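Local coordinates for protein ribulose-bisphosphate carboxylase (Alicyclobacillus acidocaldarius subsp. acidocaldarius, PDB 4NAS) that belongs to the ribulose-bisphosphate carboxylase large-chain family and joins an N-terminal domain to a TIM-barrel domain that holds a metal site, at residues A212-L217 with A236-N242; R225-R229 with L254-V260; I340-L344 with A404-G409. All coordinates share one frame; numbering follows the deposited sequence.

Interaction 1 (A212-L217 with A236-N242); sequences AYAVNL and AGALLVN
Leu217 and Val241 lie side by side with their side chains pointing the same way, and Leu217 CD2 rests 4.0 Å from Val241 CG2. Leu217 CG is anti to the backbone N (chi1 -177°), which lays the chain alongside Val241. The same methyl also meets Leu239 CD1, so one branch of Leu217 spans two residues of the neighbouring strand. Farther back along this face, Val215 has CG1 turned between its backbone N and carbonyl carbon (chi1 57°), which brings CG1 to 3.9 Å from Ala236 CB. Helix 221-233 covers this side through Leu224, Ala228 and Leu231.

The backbones form a parallel ladder, with strands 214-216 and 238-242 inclined at 39°. Its bonds include Leu240 N to Val215 O at 2.8 Å and Leu217 N to Leu240 O at 2.9 Å, while Tyr213 O accepts from both Gly237 N and Ala238 N. With helix 221-233 joining the two strands, this is a beta-alpha-beta crossover of the TIM barrel.

On the opposite face, Ala214 CB meets Ala238 CB, and the side chain of Leu240 lies about 7 Å from a bound calcium ion. Leu240 CG packs 3.7 Å from Asn216 OD1, the two side chains crossing obliquely. Asn216 ND2 donates to Phe181 O, which helps to fix the rotation of the amide. A water 2.7 Å from Asn216 OD1 also accepts from Asn242 N at 3.0 Å, linking the two segments. The hydroxyl of Tyr213 is hydrogen-bonded to Asp177 and Arg192, and one face of its ring lies against Val215 CB.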
ATOM      1  N   ALA B 212     -22.858   5.820 -19.592  1.00 24.61           N
ATOM      2  CA  ALA B 212     -22.508   4.710 -18.699  1.00 28.73           C
ATOM      3  C   ALA B 212     -22.112   5.181 -17.303  1.00 26.32           C
ATOM      4  O   ALA B 212     -21.716   6.319 -17.111  1.00 26.95           O
ATOM      5  CB  ALA B 212     -21.381   3.890 -19.308  1.00 28.05           C
ATOM      6  N   TYR B 213     -22.202   4.292 -16.325  1.00 22.78           N
ATOM      7  CA  TYR B 213     -21.927   4.675 -14.946  1.00 26.14           C
ATOM      8  C   TYR B 213     -20.762   3.858 -14.369  1.00 22.33           C
ATOM      9  O   TYR B 213     -20.781   2.642 -14.411  1.00 23.21           O
ATOM     10  CB  TYR B 213     -23.213   4.535 -14.121  1.00 19.20           C
ATOM     11  CG  TYR B 213     -23.095   4.767 -12.619  1.00 21.12           C
ATOM     12  CD1 TYR B 213     -22.280   5.759 -12.089  1.00 20.79           C
ATOM     13  CD2 TYR B 213     -23.844   4.004 -11.738  1.00 23.92           C
ATOM     14  CE1 TYR B 213     -22.187   5.953 -10.722  1.00 19.29           C
ATOM     15  CE2 TYR B 213     -23.769   4.190 -10.392  1.00 28.35           C
ATOM     16  CZ  TYR B 213     -22.938   5.163  -9.876  1.00 25.27           C
ATOM     17  OH  TYR B 213     -22.900   5.324  -8.508  1.00 26.46           O
ATOM     18  N   ALA B 214     -19.743   4.558 -13.861  1.00 22.63           N
ATOM     19  CA  ALA B 214     -18.654   3.965 -13.103  1.00 18.26           C
ATOM     20  C   ALA B 214     -18.893   4.130 -11.595  1.00 23.74           C
ATOM     21  O   ALA B 214     -18.829   5.244 -11.030  1.00 19.88           O
ATOM     22  CB  ALA B 214     -17.334   4.589 -13.488  1.00 19.26           C
ATOM     23  N   VAL B 215     -19.163   3.009 -10.956  1.00 21.58           N
ATOM     24  CA  VAL B 215     -19.632   2.989  -9.588  1.00 20.54           C
ATOM     25  C   VAL B 215     -18.482   2.595  -8.676  1.00 19.18           C
ATOM     26  O   VAL B 215     -17.683   1.719  -9.000  1.00 23.58           O
ATOM     27  CB  VAL B 215     -20.846   2.022  -9.447  1.00 26.07           C
ATOM     28  CG1 VAL B 215     -20.493   0.606  -9.920  1.00 18.38           C
ATOM     29  CG2 VAL B 215     -21.404   2.045  -8.046  1.00 21.56           C
ATOM     30  N   ASN B 216     -18.358   3.292  -7.561  1.00 20.57           N
ATOM     31  CA  ASN B 216     -17.307   2.989  -6.603  1.00 21.90           C
ATOM     32  C   ASN B 216     -17.444   1.562  -6.032  1.00 20.89           C
ATOM     33  O   ASN B 216     -18.491   1.213  -5.488  1.00 22.27           O
ATOM     34  CB  ASN B 216     -17.320   4.047  -5.495  1.00 18.21           C
ATOM     35  CG  ASN B 216     -15.951   4.234  -4.834  1.00 28.57           C
ATOM     36  OD1 ASN B 216     -14.936   3.715  -5.308  1.00 29.18           O
ATOM     37  ND2 ASN B 216     -15.925   4.980  -3.732  1.00 28.09           N
ATOM     38  N   LEU B 217     -16.393   0.746  -6.158  1.00 26.09           N
ATOM     39  CA  LEU B 217     -16.392  -0.629  -5.618  1.00 18.19           C
ATOM     40  C   LEU B 217     -15.895  -0.611  -4.188  1.00 20.96           C
ATOM     41  O   LEU B 217     -14.761  -0.231  -3.935  1.00 17.25           O
ATOM     42  CB  LEU B 217     -15.492  -1.535  -6.456  1.00 18.28           C
ATOM     43  CG  LEU B 217     -15.450  -3.010  -6.039  1.00 22.71           C
ATOM     44  CD1 LEU B 217     -16.850  -3.656  -5.976  1.00 21.41           C
ATOM     45  CD2 LEU B 217     -14.569  -3.741  -7.019  1.00 25.29           C
ATOM     46  N   ALA B 236     -23.663  -1.953 -14.490  1.00 27.76           N
ATOM     47  CA  ALA B 236     -22.620  -0.951 -14.311  1.00 28.28           C
ATOM     48  C   ALA B 236     -21.776  -0.817 -15.586  1.00 30.38           C
ATOM     49  O   ALA B 236     -21.448  -1.819 -16.220  1.00 30.12           O
ATOM     50  CB  ALA B 236     -21.715  -1.342 -13.113  1.00 23.46           C
ATOM     51  N   GLY B 237     -21.410   0.404 -15.961  1.00 28.56           N
ATOM     52  CA  GLY B 237     -20.518   0.590 -17.096  1.00 31.68           C
ATOM     53  C   GLY B 237     -19.057   0.279 -16.754  1.00 26.38           C
ATOM     54  O   GLY B 237     -18.298  -0.220 -17.577  1.00 23.46           O
ATOM     55  N   ALA B 238     -18.661   0.601 -15.530  1.00 25.69           N
ATOM     56  CA  ALA B 238     -17.310   0.327 -15.050  1.00 28.69           C
ATOM     57  C   ALA B 238     -17.322   0.254 -13.526  1.00 26.53           C
ATOM     58  O   ALA B 238     -18.240   0.759 -12.875  1.00 27.69           O
ATOM     59  CB  ALA B 238     -16.322   1.398 -15.532  1.00 29.87           C
ATOM     60  N   LEU B 239     -16.313  -0.393 -12.969  1.00 22.95           N
ATOM     61  CA  LEU B 239     -16.044  -0.337 -11.540  1.00 21.64           C
ATOM     62  C   LEU B 239     -14.918   0.680 -11.260  1.00 19.95           C
ATOM     63  O   LEU B 239     -13.819   0.575 -11.812  1.00 21.68           O
ATOM     64  CB  LEU B 239     -15.638  -1.719 -11.021  1.00 29.95           C
ATOM     65  CG  LEU B 239     -16.566  -2.900 -11.346  1.00 28.51           C
ATOM     66  CD1 LEU B 239     -16.007  -4.195 -10.752  1.00 27.93           C
ATOM     67  CD2 LEU B 239     -17.985  -2.668 -10.844  1.00 26.55           C
ATOM     68  N   LEU B 240     -15.216   1.651 -10.402  1.00 16.62           N
ATOM     69  CA  LEU B 240     -14.233   2.597  -9.880  1.00 16.56           C
ATOM     70  C   LEU B 240     -13.509   1.912  -8.718  1.00 19.98           C
ATOM     71  O   LEU B 240     -14.135   1.500  -7.740  1.00 22.54           O
ATOM     72  CB  LEU B 240     -14.951   3.869  -9.388  1.00 21.17           C
ATOM     73  CG  LEU B 240     -14.071   4.939  -8.736  1.00 24.39           C
ATOM     74  CD1 LEU B 240     -12.936   5.311  -9.691  1.00 21.67           C
ATOM     75  CD2 LEU B 240     -14.871   6.196  -8.306  1.00 15.53           C
ATOM     76  N   VAL B 241     -12.199   1.732  -8.840  1.00 20.42           N
ATOM     77  CA  VAL B 241     -11.477   1.042  -7.791  1.00 21.41           C
ATOM     78  C   VAL B 241     -10.323   1.899  -7.307  1.00 20.08           C
ATOM     79  O   VAL B 241      -9.486   2.350  -8.108  1.00 13.72           O
ATOM     80  CB  VAL B 241     -10.945  -0.342  -8.265  1.00 19.72           C
ATOM     81  CG1 VAL B 241     -10.265  -1.081  -7.117  1.00 22.08           C
ATOM     82  CG2 VAL B 241     -12.074  -1.198  -8.798  1.00 16.13           C
ATOM     83  N   ASN B 242     -10.308   2.143  -6.000  1.00 16.74           N
ATOM     84  CA  ASN B 242      -9.148   2.704  -5.318  1.00 18.79           C
ATOM     85  C   ASN B 242      -8.051   1.647  -5.147  1.00 13.19           C
ATOM     86  O   ASN B 242      -7.872   1.051  -4.079  1.00 15.04           O
ATOM     87  CB  ASN B 242      -9.561   3.260  -3.974  1.00 18.64           C
ATOM     88  CG  ASN B 242     -10.484   4.465  -4.121  1.00 19.73           C
ATOM     89  OD1 ASN B 242     -10.119   5.468  -4.754  1.00 20.02           O
ATOM     90  ND2 ASN B 242     -11.687   4.357  -3.570  1.00 17.36           N
TER
HETATM   91  O   HOH W   1     -13.015   1.990  -4.664  1.00 20.48           O

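Interaction 2 (R225-R229 with L254-V260); sequences RERAR and LARDPDV
Asp257 OD2 draws in two arginines of one helix, one by weak hydrogen bonds and one by charge alone. Arg229 NH1 stands 3.0 Å from Asp257 OD2, and Arg229 NE reaches the same oxygen at 3.1 Å. Both N-H groups meet it at 129°, so each bond is weak on its own and the pair is a forked salt bridge. The oxygen lies at the edge of the Arg229 guanidinium, near its plane, while the carboxylate is turned 74° from that plane. Arg225 adds a long, purely electrostatic partner: its NE is 3.6 Å from Asp257 OD2, which lies well out of that guanidinium plane. The bend at chi3 (57°) folds the Arg225 chain round Asp257 OD2, so that CG, CD and NE lie almost equally near it.

Helix 221-233 thus meets the C-terminal end of helix 248-256, which comes after strand 238-242 in the TIM barrel, and the type I turn from Asp257 to Val260 that follows it. Asp257 OD1 accepts from Asp259 N at 3.1 Å, an Asx turn that helps to hold the carboxylate in place. Lys127 donates to the backbone oxygens of Asp257 and Val260.

Arg229 NH2 lies 2.7 Å from Glu226 OE1 in a second salt bridge, its hydrogen bond again weak in angle. The extended shaft passes the turn, with Arg229 CD 3.7 Å from Asp259 CB and CG beside Val260 CG2. Deeper in, Ala228 CB sits 3.8 Å from Val260 CG1 and is nearly as close to CG2, and both residues pack on Leu239 of strand 238-242. Arg225 also packs on His222 of the second subunit.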
ATOM      1  N   ARG B 225     -15.328  -9.421  -4.519  1.00 26.14           N
ATOM      2  CA  ARG B 225     -15.441 -10.041  -5.834  1.00 28.47           C
ATOM      3  C   ARG B 225     -16.912 -10.374  -6.146  1.00 29.90           C
ATOM      4  O   ARG B 225     -17.399 -10.165  -7.273  1.00 27.07           O
ATOM      5  CB  ARG B 225     -14.512 -11.263  -5.942  1.00 31.85           C
ATOM      6  CG  ARG B 225     -13.931 -11.498  -7.342  1.00 34.69           C
ATOM      7  CD  ARG B 225     -12.765 -12.484  -7.321  1.00 43.46           C
ATOM      8  NE  ARG B 225     -13.166 -13.766  -6.741  1.00 48.79           N
ATOM      9  CZ  ARG B 225     -12.422 -14.866  -6.746  1.00 49.33           C
ATOM     10  NH1 ARG B 225     -11.222 -14.862  -7.306  1.00 54.35           N
ATOM     11  NH2 ARG B 225     -12.883 -15.973  -6.184  1.00 49.69           N
ATOM     12  N   GLU B 226     -17.636 -10.859  -5.146  1.00 30.70           N
ATOM     13  CA  GLU B 226     -19.071 -11.085  -5.321  1.00 28.16           C
ATOM     14  C   GLU B 226     -19.815  -9.770  -5.598  1.00 30.88           C
ATOM     15  O   GLU B 226     -20.692  -9.718  -6.454  1.00 29.90           O
ATOM     16  CB  GLU B 226     -19.669 -11.790  -4.102  1.00 37.78           C
ATOM     17  CG  GLU B 226     -21.168 -12.120  -4.243  1.00 40.50           C
ATOM     18  CD  GLU B 226     -21.468 -13.079  -5.404  1.00 49.98           C
ATOM     19  OE1 GLU B 226     -20.589 -13.904  -5.747  1.00 52.84           O
ATOM     20  OE2 GLU B 226     -22.585 -13.012  -5.974  1.00 50.90           O
ATOM     21  N   ARG B 227     -19.458  -8.696  -4.895  1.00 29.55           N
ATOM     22  CA  ARG B 227     -20.103  -7.416  -5.163  1.00 28.30           C
ATOM     23  C   ARG B 227     -19.794  -6.915  -6.581  1.00 24.91           C
ATOM     24  O   ARG B 227     -20.675  -6.403  -7.266  1.00 28.53           O
ATOM     25  CB  ARG B 227     -19.749  -6.344  -4.119  1.00 24.77           C
ATOM     26  CG  ARG B 227     -20.586  -5.066  -4.318  1.00 27.50           C
ATOM     27  CD  ARG B 227     -20.465  -4.037  -3.190  1.00 27.05           C
ATOM     28  NE  ARG B 227     -21.781  -3.533  -2.758  1.00 24.66           N
ATOM     29  CZ  ARG B 227     -21.958  -2.768  -1.687  1.00 26.03           C
ATOM     30  NH1 ARG B 227     -20.910  -2.403  -0.956  1.00 29.67           N
ATOM     31  NH2 ARG B 227     -23.164  -2.345  -1.354  1.00 32.37           N
ATOM     32  N   ALA B 228     -18.545  -7.065  -7.012  1.00 22.70           N
ATOM     33  CA  ALA B 228     -18.142  -6.667  -8.361  1.00 22.74           C
ATOM     34  C   ALA B 228     -18.986  -7.406  -9.406  1.00 21.66           C
ATOM     35  O   ALA B 228     -19.382  -6.839 -10.445  1.00 21.78           O
ATOM     36  CB  ALA B 228     -16.672  -6.983  -8.573  1.00 21.81           C
ATOM     37  N   ARG B 229     -19.252  -8.674  -9.125  1.00 28.73           N
ATOM     38  CA  ARG B 229     -20.028  -9.513 -10.034  1.00 35.22           C
ATOM     39  C   ARG B 229     -21.469  -9.031 -10.106  1.00 31.42           C
ATOM     40  O   ARG B 229     -22.064  -8.992 -11.188  1.00 31.34           O
ATOM     41  CB  ARG B 229     -20.028 -10.972  -9.570  1.00 30.64           C
ATOM     42  CG  ARG B 229     -18.695 -11.695  -9.629  1.00 41.38           C
ATOM     43  CD  ARG B 229     -18.914 -13.169  -9.285  1.00 54.72           C
ATOM     44  NE  ARG B 229     -17.675 -13.917  -9.087  1.00 56.94           N
ATOM     45  CZ  ARG B 229     -17.332 -14.491  -7.941  1.00 57.06           C
ATOM     46  NH1 ARG B 229     -16.186 -15.161  -7.845  1.00 51.40           N
ATOM     47  NH2 ARG B 229     -18.138 -14.399  -6.890  1.00 57.48           N
ATOM     48  N   LEU B 254     -10.035  -9.467  -9.354  1.00 21.02           N
ATOM     49  CA  LEU B 254     -11.208  -8.892 -10.050  1.00 28.76           C
ATOM     50  C   LEU B 254     -11.011  -8.887 -11.566  1.00 27.72           C
ATOM     51  O   LEU B 254     -11.916  -9.215 -12.348  1.00 23.95           O
ATOM     52  CB  LEU B 254     -11.422  -7.447  -9.615  1.00 18.92           C
ATOM     53  CG  LEU B 254     -12.078  -7.049  -8.286  1.00 44.75           C
ATOM     54  CD1 LEU B 254     -11.570  -7.845  -7.117  1.00 47.57           C
ATOM     55  CD2 LEU B 254     -11.838  -5.552  -8.049  1.00 17.64           C
ATOM     56  N   ALA B 255      -9.825  -8.470 -11.979  1.00 22.53           N
ATOM     57  CA  ALA B 255      -9.516  -8.383 -13.392  1.00 23.35           C
ATOM     58  C   ALA B 255      -9.423  -9.790 -14.011  1.00 28.38           C
ATOM     59  O   ALA B 255      -9.688  -9.993 -15.198  1.00 27.46           O
ATOM     60  CB  ALA B 255      -8.213  -7.583 -13.573  1.00 21.98           C
ATOM     61  N   ARG B 256      -9.092 -10.778 -13.195  1.00 21.42           N
ATOM     62  CA  ARG B 256      -8.977 -12.138 -13.715  1.00 29.08           C
ATOM     63  C   ARG B 256     -10.318 -12.864 -13.817  1.00 28.79           C
ATOM     64  O   ARG B 256     -10.494 -13.737 -14.664  1.00 32.20           O
ATOM     65  CB  ARG B 256      -8.001 -12.965 -12.882  1.00 32.55           C
ATOM     66  CG  ARG B 256      -7.503 -14.214 -13.615  1.00 32.56           C
ATOM     67  CD  ARG B 256      -6.613 -15.081 -12.736  1.00 37.30           C
ATOM     68  NE  ARG B 256      -5.511 -14.362 -12.102  1.00 38.48           N
ATOM     69  CZ  ARG B 256      -4.314 -14.178 -12.651  1.00 42.15           C
ATOM     70  NH1 ARG B 256      -4.053 -14.643 -13.864  1.00 41.07           N
ATOM     71  NH2 ARG B 256      -3.378 -13.519 -11.985  1.00 43.87           N
ATOM     72  N   ASP B 257     -11.266 -12.498 -12.961  1.00 30.53           N
ATOM     73  CA  ASP B 257     -12.551 -13.199 -12.865  1.00 25.10           C
ATOM     74  C   ASP B 257     -13.485 -12.905 -14.071  1.00 31.00           C
ATOM     75  O   ASP B 257     -13.921 -11.767 -14.256  1.00 31.08           O
ATOM     76  CB  ASP B 257     -13.216 -12.771 -11.553  1.00 29.44           C
ATOM     77  CG  ASP B 257     -14.390 -13.642 -11.164  1.00 34.85           C
ATOM     78  OD1 ASP B 257     -14.949 -14.356 -12.026  1.00 33.82           O
ATOM     79  OD2 ASP B 257     -14.756 -13.591  -9.973  1.00 41.97           O
ATOM     80  N   PRO B 258     -13.808 -13.937 -14.870  1.00 29.40           N
ATOM     81  CA  PRO B 258     -14.668 -13.788 -16.049  1.00 30.22           C
ATOM     82  C   PRO B 258     -16.036 -13.216 -15.693  1.00 34.04           C
ATOM     83  O   PRO B 258     -16.604 -12.436 -16.469  1.00 36.81           O
ATOM     84  CB  PRO B 258     -14.821 -15.226 -16.543  1.00 38.70           C
ATOM     85  CG  PRO B 258     -13.576 -15.905 -16.084  1.00 35.32           C
ATOM     86  CD  PRO B 258     -13.314 -15.317 -14.730  1.00 33.78           C
ATOM     87  N   ASP B 259     -16.547 -13.578 -14.519  1.00 31.89           N
ATOM     88  CA  ASP B 259     -17.850 -13.084 -14.065  1.00 39.47           C
ATOM     89  C   ASP B 259     -17.853 -11.604 -13.674  1.00 35.22           C
ATOM     90  O   ASP B 259     -18.924 -10.992 -13.595  1.00 35.41           O
ATOM     91  CB  ASP B 259     -18.400 -13.937 -12.918  1.00 40.16           C
ATOM     92  CG  ASP B 259     -18.804 -15.334 -13.369  1.00 41.79           C
ATOM     93  OD1 ASP B 259     -19.100 -15.520 -14.570  1.00 36.96           O
ATOM     94  OD2 ASP B 259     -18.823 -16.246 -12.515  1.00 45.29           O
ATOM     95  N   VAL B 260     -16.679 -11.034 -13.411  1.00 29.51           N
ATOM     96  CA  VAL B 260     -16.564  -9.583 -13.248  1.00 34.65           C
ATOM     97  C   VAL B 260     -16.449  -8.991 -14.648  1.00 34.11           C
ATOM     98  O   VAL B 260     -15.369  -8.624 -15.128  1.00 26.84           O
ATOM     99  CB  VAL B 260     -15.396  -9.156 -12.324  1.00 30.90           C
ATOM    100  CG1 VAL B 260     -15.386  -7.648 -12.134  1.00 27.71           C
ATOM    101  CG2 VAL B 260     -15.541  -9.828 -10.974  1.00 28.36           C
TER

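Interaction 3 (I340-L344 with A404-G409); sequences IYPGL and ALEKWG. With FMT (formic acid), chain I.
Ala404 begins the contact within 404-409, its CB lying 3.7 Å from Pro342 CG and also touching Pro342 CB in the loop between strand 333-337 and helix 345-352 of the TIM barrel. Helix 371-386 backs this pair, with Ala377 against both residues. The carbonyl of Ala404 is bridged to the loop by a water that donates to Ala404 O at 3.1 Å and accepts from Gly343 N at 2.9 Å.

One residue on, Leu405 sends a single branch across, and CD2 stops 4.0 Å from Gly343 CA. Lys407 lays its CG over one face of the Trp408 indole, and its NZ donates to Gly366 O.

Trp408 carries most of the contact. Its other face takes the Tyr341 ring in a face-to-face stack, the five-membered ring and the phenol having centroids 3.8 Å apart and planes only 20° from parallel. The closest atoms are Tyr341 CD1 and Trp408 CD2 at 3.4 Å, with CD1 over the centre of the indole; over the tyrosine ring, Trp408 CG sits offset toward the rim. Trp408 CG is anti to its own carbonyl carbon (chi1 -57°), a setting that lays the indole across the tyrosine. At the edge of the indole, NE1 donates to formic acid O2 at 3.0 Å and 166°, close to straight; this molecule probably comes from the crystallisation liquor.

Gly409 ends the chain, and its O is joined through a second water, 3.3 Å away, to Gly343 O. With stacking, apolar touches and waters, but without a direct hydrogen bond between the two segments, the hold on the chain end rests on shape and ring overlap more than on directed polar bonds.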
ATOM      1  N   ILE B 340      -8.314  20.018 -17.011  1.00 26.05           N
ATOM      2  CA  ILE B 340      -8.947  19.532 -18.228  1.00 30.15           C
ATOM      3  C   ILE B 340     -10.146  20.419 -18.601  1.00 31.54           C
ATOM      4  O   ILE B 340     -11.186  20.332 -17.969  1.00 34.35           O
ATOM      5  CB  ILE B 340      -9.440  18.090 -18.033  1.00 25.38           C
ATOM      6  CG1 ILE B 340      -8.313  17.208 -17.476  1.00 29.27           C
ATOM      7  CG2 ILE B 340     -10.033  17.529 -19.330  1.00 23.38           C
ATOM      8  CD1 ILE B 340      -7.060  17.098 -18.378  1.00 29.28           C
ATOM      9  N   TYR B 341      -9.980  21.260 -19.626  1.00 26.94           N
ATOM     10  CA  TYR B 341     -11.054  22.106 -20.164  1.00 29.93           C
ATOM     11  C   TYR B 341     -11.101  22.053 -21.689  1.00 32.62           C
ATOM     12  O   TYR B 341     -10.101  21.685 -22.321  1.00 29.76           O
ATOM     13  CB  TYR B 341     -10.828  23.539 -19.724  1.00 28.25           C
ATOM     14  CG  TYR B 341     -10.641  23.655 -18.242  1.00 27.71           C
ATOM     15  CD1 TYR B 341     -11.728  23.550 -17.382  1.00 25.64           C
ATOM     16  CD2 TYR B 341      -9.379  23.845 -17.697  1.00 22.93           C
ATOM     17  CE1 TYR B 341     -11.564  23.662 -16.021  1.00 33.60           C
ATOM     18  CE2 TYR B 341      -9.205  23.945 -16.340  1.00 28.30           C
ATOM     19  CZ  TYR B 341     -10.298  23.860 -15.501  1.00 32.84           C
ATOM     20  OH  TYR B 341     -10.130  23.967 -14.131  1.00 32.86           O
ATOM     21  N   PRO B 342     -12.253  22.433 -22.287  1.00 29.13           N
ATOM     22  CA  PRO B 342     -12.407  22.340 -23.746  1.00 27.58           C
ATOM     23  C   PRO B 342     -11.297  23.038 -24.525  1.00 28.20           C
ATOM     24  O   PRO B 342     -10.910  22.547 -25.581  1.00 31.82           O
ATOM     25  CB  PRO B 342     -13.760  23.016 -23.995  1.00 25.53           C
ATOM     26  CG  PRO B 342     -14.551  22.681 -22.765  1.00 23.68           C
ATOM     27  CD  PRO B 342     -13.519  22.835 -21.641  1.00 27.45           C
ATOM     28  N   GLY B 343     -10.757  24.128 -23.983  1.00 29.06           N
ATOM     29  CA  GLY B 343      -9.672  24.839 -24.633  1.00 27.48           C
ATOM     30  C   GLY B 343      -8.402  24.009 -24.701  1.00 38.76           C
ATOM     31  O   GLY B 343      -7.531  24.250 -25.537  1.00 39.31           O
ATOM     32  N   LEU B 344      -8.299  23.020 -23.825  1.00 28.63           N
ATOM     33  CA  LEU B 344      -7.108  22.180 -23.789  1.00 31.16           C
ATOM     34  C   LEU B 344      -7.230  20.985 -24.726  1.00 31.26           C
ATOM     35  O   LEU B 344      -6.230  20.333 -25.008  1.00 30.73           O
ATOM     36  CB  LEU B 344      -6.790  21.725 -22.357  1.00 26.65           C
ATOM     37  CG  LEU B 344      -5.384  21.153 -22.091  1.00 33.68           C
ATOM     38  CD1 LEU B 344      -4.302  22.242 -22.198  1.00 34.77           C
ATOM     39  CD2 LEU B 344      -5.276  20.381 -20.748  1.00 23.08           C
ATOM     40  N   ALA B 404     -17.089  28.239 -22.579  1.00 34.85           N
ATOM     41  CA  ALA B 404     -15.942  27.525 -22.029  1.00 34.82           C
ATOM     42  C   ALA B 404     -14.662  28.247 -22.373  1.00 38.59           C
ATOM     43  O   ALA B 404     -13.775  28.356 -21.542  1.00 39.42           O
ATOM     44  CB  ALA B 404     -15.889  26.102 -22.556  1.00 29.52           C
ATOM     45  N   LEU B 405     -14.566  28.748 -23.601  1.00 46.93           N
ATOM     46  CA  LEU B 405     -13.397  29.528 -23.992  1.00 50.04           C
ATOM     47  C   LEU B 405     -13.319  30.816 -23.182  1.00 49.76           C
ATOM     48  O   LEU B 405     -12.233  31.311 -22.902  1.00 48.86           O
ATOM     49  CB  LEU B 405     -13.404  29.835 -25.488  1.00 47.21           C
ATOM     50  CG  LEU B 405     -13.304  28.615 -26.399  1.00 48.31           C
ATOM     51  CD1 LEU B 405     -13.226  29.039 -27.849  1.00 50.91           C
ATOM     52  CD2 LEU B 405     -12.111  27.732 -26.012  1.00 51.98           C
ATOM     53  N   GLU B 406     -14.476  31.348 -22.798  1.00 52.45           N
ATOM     54  CA  GLU B 406     -14.519  32.592 -22.040  1.00 50.02           C
ATOM     55  C   GLU B 406     -13.998  32.417 -20.621  1.00 41.26           C
ATOM     56  O   GLU B 406     -13.167  33.189 -20.155  1.00 39.82           O
ATOM     57  CB  GLU B 406     -15.940  33.157 -22.003  1.00 57.71           C
ATOM     58  N   LYS B 407     -14.496  31.408 -19.925  1.00 36.07           N
ATOM     59  CA  LYS B 407     -14.131  31.237 -18.531  1.00 40.10           C
ATOM     60  C   LYS B 407     -12.678  30.786 -18.349  1.00 35.74           C
ATOM     61  O   LYS B 407     -11.941  31.369 -17.565  1.00 37.57           O
ATOM     62  CB  LYS B 407     -15.083  30.261 -17.841  1.00 38.82           C
ATOM     63  CG  LYS B 407     -14.938  30.251 -16.330  1.00 44.30           C
ATOM     64  CD  LYS B 407     -16.060  29.486 -15.657  1.00 47.57           C
ATOM     65  CE  LYS B 407     -16.324  30.020 -14.253  1.00 51.99           C
ATOM     66  NZ  LYS B 407     -17.360  29.211 -13.552  1.00 56.18           N
ATOM     67  N   TRP B 408     -12.264  29.767 -19.087  1.00 37.84           N
ATOM     68  CA  TRP B 408     -10.954  29.143 -18.848  1.00 39.79           C
ATOM     69  C   TRP B 408      -9.904  29.399 -19.925  1.00 45.99           C
ATOM     70  O   TRP B 408      -8.791  28.865 -19.846  1.00 47.44           O
ATOM     71  CB  TRP B 408     -11.100  27.628 -18.688  1.00 28.69           C
ATOM     72  CG  TRP B 408     -12.014  27.199 -17.603  1.00 29.35           C
ATOM     73  CD1 TRP B 408     -11.819  27.342 -16.259  1.00 33.82           C
ATOM     74  CD2 TRP B 408     -13.271  26.521 -17.757  1.00 36.24           C
ATOM     75  NE1 TRP B 408     -12.889  26.816 -15.567  1.00 34.89           N
ATOM     76  CE2 TRP B 408     -13.797  26.314 -16.463  1.00 33.02           C
ATOM     77  CE3 TRP B 408     -14.013  26.092 -18.864  1.00 37.63           C
ATOM     78  CZ2 TRP B 408     -15.020  25.686 -16.245  1.00 27.69           C
ATOM     79  CZ3 TRP B 408     -15.229  25.473 -18.648  1.00 25.63           C
ATOM     80  CH2 TRP B 408     -15.719  25.271 -17.346  1.00 30.31           C
ATOM     81  N   GLY B 409     -10.247  30.196 -20.927  1.00 46.25           N
ATOM     82  CA  GLY B 409      -9.396  30.327 -22.093  1.00 48.56           C
ATOM     83  C   GLY B 409      -9.491  29.066 -22.936  1.00 48.45           C
ATOM     84  O   GLY B 409      -8.578  28.734 -23.693  1.00 49.27           O
TER
HETATM   85  C   FMT I 501     -12.852  27.211 -11.930  1.00 50.16           C
HETATM   86  O1  FMT I 501     -11.803  27.727 -12.323  1.00 53.90           O
HETATM   87  O2  FMT I 501     -13.584  26.501 -12.623  1.00 42.72           O
HETATM   88  O   HOH W   2     -11.683  26.209 -22.262  1.00 32.47           O
HETATM   89  O   HOH W   3      -7.505  27.203 -26.378  1.00 45.04           O

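Interactions 1 and 2 share one piece of the barrel. Interaction 1 pairs the two strands joined by helix 221-233, and interaction 2 packs that helix against the end of helix 248-256 and the turn after it; they touch directly, Leu239 CD1 lying 3.6 Å from Ala228 CB and Leu217 CD2 3.4 Å from Leu254 CD2. The buried strand pair relies mainly on backbone bonds and apolar packing, whereas the partly buried helix contact adds a charged network outside an apolar base. Interaction 3, also partly buried, stands apart, its centre about 27 Å from that of interaction 1 and 39 Å from that of interaction 2, and combines stacked rings, apolar packing and waters.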